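Local coordinates for nidogen (Mus musculus, PDB 1NPE), which is a basement-membrane protein that, through this six-bladed YWTD propeller domain, probably binds laminin and helps tie the matrix networks together, at residues Pro34-Ile39 and Trp52-Glu57. Numbering follows the deposited sequence.
Sequences PAKVII and WTDISE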
loop_
_atom_site.group_PDB
_atom_site.type_symbol
_atom_site.label_atom_id
_atom_site.label_comp_id
_atom_site.label_asym_id
_atom_site.label_seq_id
_atom_site.Cartn_x
_atom_site.Cartn_y
_atom_site.Cartn_z
ATOM N N PRO A 34 -2.180 18.624 3.741
ATOM C CA PRO A 34 -2.107 18.331 5.178
ATOM C C PRO A 34 -2.935 17.184 5.749
ATOM O O PRO A 34 -2.433 16.409 6.556
ATOM C CB PRO A 34 -2.421 19.684 5.828
ATOM C CG PRO A 34 -3.197 20.409 4.781
ATOM C CD PRO A 34 -2.475 20.051 3.526
ATOM N N ALA A 35 -4.173 17.032 5.301
ATOM C CA ALA A 35 -5.015 15.956 5.820
ATOM C C ALA A 35 -4.771 14.573 5.208
ATOM O O ALA A 35 -5.235 13.571 5.754
ATOM C CB ALA A 35 -6.488 16.331 5.670
ATOM N N LYS A 36 -4.000 14.507 4.125
ATOM C CA LYS A 36 -3.779 13.238 3.429
ATOM C C LYS A 36 -2.477 12.462 3.623
ATOM O O LYS A 36 -1.457 12.999 4.031
ATOM C CB LYS A 36 -3.998 13.441 1.925
ATOM C CG LYS A 36 -5.359 14.012 1.530
ATOM C CD LYS A 36 -5.504 14.061 0.001
ATOM C CE LYS A 36 -6.785 14.773 -0.452
ATOM N NZ LYS A 36 -8.033 14.040 -0.072
ATOM N N VAL A 37 -2.550 11.166 3.341
ATOM C CA VAL A 37 -1.389 10.287 3.398
ATOM C C VAL A 37 -1.259 9.796 1.955
ATOM O O VAL A 37 -1.933 8.846 1.540
ATOM C CB VAL A 37 -1.591 9.086 4.364
ATOM C CG1 VAL A 37 -0.417 8.123 4.256
ATOM C CG2 VAL A 37 -1.733 9.577 5.803
ATOM N N ILE A 38 -0.464 10.523 1.175
ATOM C CA ILE A 38 -0.240 10.211 -0.228
ATOM C C ILE A 38 0.586 8.935 -0.340
ATOM O O ILE A 38 1.650 8.825 0.267
ATOM C CB ILE A 38 0.512 11.361 -0.935
ATOM C CG1 ILE A 38 -0.141 12.709 -0.614
ATOM C CG2 ILE A 38 0.511 11.138 -2.442
ATOM C CD1 ILE A 38 -1.480 12.937 -1.294
ATOM N N ILE A 39 0.100 7.973 -1.115
ATOM C CA ILE A 39 0.811 6.712 -1.274
ATOM C C ILE A 39 1.338 6.503 -2.691
ATOM O O ILE A 39 2.550 6.465 -2.898
ATOM C CB ILE A 39 -0.071 5.516 -0.868
ATOM C CG1 ILE A 39 -0.534 5.669 0.587
ATOM C CG2 ILE A 39 0.694 4.213 -1.050
ATOM C CD1 ILE A 39 0.585 5.544 1.616
ATOM N N TRP A 52 -2.197 10.893 -7.960
ATOM C CA TRP A 52 -1.889 10.264 -6.673
ATOM C C TRP A 52 -3.055 9.532 -6.032
ATOM O O TRP A 52 -4.214 9.731 -6.393
ATOM C CB TRP A 52 -1.374 11.305 -5.664
ATOM C CG TRP A 52 -2.418 12.318 -5.221
ATOM C CD1 TRP A 52 -3.421 12.128 -4.307
ATOM C CD2 TRP A 52 -2.567 13.659 -5.699
ATOM N NE1 TRP A 52 -4.186 13.264 -4.196
ATOM C CE2 TRP A 52 -3.686 14.217 -5.039
ATOM C CE3 TRP A 52 -1.865 14.443 -6.626
ATOM C CZ2 TRP A 52 -4.119 15.522 -5.276
ATOM C CZ3 TRP A 52 -2.298 15.743 -6.862
ATOM C CH2 TRP A 52 -3.417 16.268 -6.189
ATOM N N THR A 53 -2.722 8.680 -5.068
ATOM C CA THR A 53 -3.719 7.947 -4.308
ATOM C C THR A 53 -3.522 8.348 -2.852
ATOM O O THR A 53 -2.393 8.558 -2.398
ATOM C CB THR A 53 -3.570 6.414 -4.430
ATOM O OG1 THR A 53 -2.366 5.983 -3.779
ATOM C CG2 THR A 53 -3.555 5.993 -5.889
ATOM N N ASP A 54 -4.633 8.475 -2.141
ATOM C CA ASP A 54 -4.640 8.857 -0.740
ATOM C C ASP A 54 -5.411 7.799 0.047
ATOM O O ASP A 54 -6.570 7.523 -0.261
ATOM C CB ASP A 54 -5.312 10.228 -0.604
ATOM C CG ASP A 54 -5.811 10.497 0.797
ATOM O OD1 ASP A 54 -6.987 10.887 0.940
ATOM O OD2 ASP A 54 -5.029 10.316 1.751
ATOM N N ILE A 55 -4.760 7.194 1.037
ATOM C CA ILE A 55 -5.396 6.163 1.862
ATOM C C ILE A 55 -6.120 6.723 3.087
ATOM O O ILE A 55 -6.737 5.972 3.843
ATOM C CB ILE A 55 -4.379 5.136 2.379
ATOM C CG1 ILE A 55 -3.248 5.859 3.116
ATOM C CG2 ILE A 55 -3.878 4.272 1.240
ATOM C CD1 ILE A 55 -2.382 4.951 3.943
ATOM N N SER A 56 -6.006 8.032 3.293
ATOM C CA SER A 56 -6.623 8.705 4.431
ATOM C C SER A 56 -8.133 8.935 4.294
ATOM O O SER A 56 -8.904 8.525 5.162
ATOM C CB SER A 56 -5.901 10.033 4.701
ATOM O OG SER A 56 -6.453 10.713 5.810
ATOM N N GLU A 57 -8.554 9.575 3.205
ATOM C CA GLU A 57 -9.969 9.856 2.986
ATOM C C GLU A 57 -10.860 8.621 2.784
ATOM O O GLU A 57 -11.900 8.510 3.436
ATOM C CB GLU A 57 -10.162 10.870 1.856
ATOM C CG GLU A 57 -11.597 11.358 1.704
ATOM C CD GLU A 57 -11.750 12.469 0.681
ATOM O OE1 GLU A 57 -10.727 13.024 0.225
ATOM O OE2 GLU A 57 -12.903 12.796 0.335
#
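The YWTD signature of one propeller blade, which ends in Trp-52, Thr-53 and Asp-54, meets the neighbouring strand of the same beta hairpin here, with Asp-54 opposite Ile-38 as an antiparallel non-hydrogen-bonded pair. Ile-39 N donates an almost straight bond to Thr-53 O (2.9 Å, 174° at the hydrogen), while the next rung, Ile-55 N to Val-37 O, is weak. Beyond it the Asp-54 carboxylate takes over from the main chain. Its CG lies anti to the backbone N (chi1 160°), which carries Asp-54 OD2 to Val-37 N at 3.1 Å; the amide meets it on the anti side, somewhat out of the carboxylate plane. Ser-56 N reaches Asp-54 OD2 from above the opposite face at 2.9 Å, closing an Asx turn, and Glu-57 N bonds to OD1. An alanine in place of Asp-54 would probably leave these three amides without their carboxylate acceptor and the turn less firmly held. Lys-36 runs across the carboxylate at about a right angle, then bends at chi4, where NZ makes a salt bridge to Glu-57 OE1 at 2.9 Å and a longer, weak one to Asp-54 OD1 at 3.5 Å; Ser-59 also bonds to NZ and OD1, and Arg-75 pairs with Glu-57 OE2. On the same face, Ile-38 CD1 sits over the Trp-52 five-membered ring, 4.0 Å from its centroid, in a CH-pi contact. Ile-55 packs its CD1 on Val-37 CG1 (3.7 Å) and its CG2 on Ile-39 CG1, next to a chain of another protein. The motif's aspartate thus ends its strand and fastens the following turn to the adjacent strand, consistent with a recurring role in YWTD beta-propeller blades.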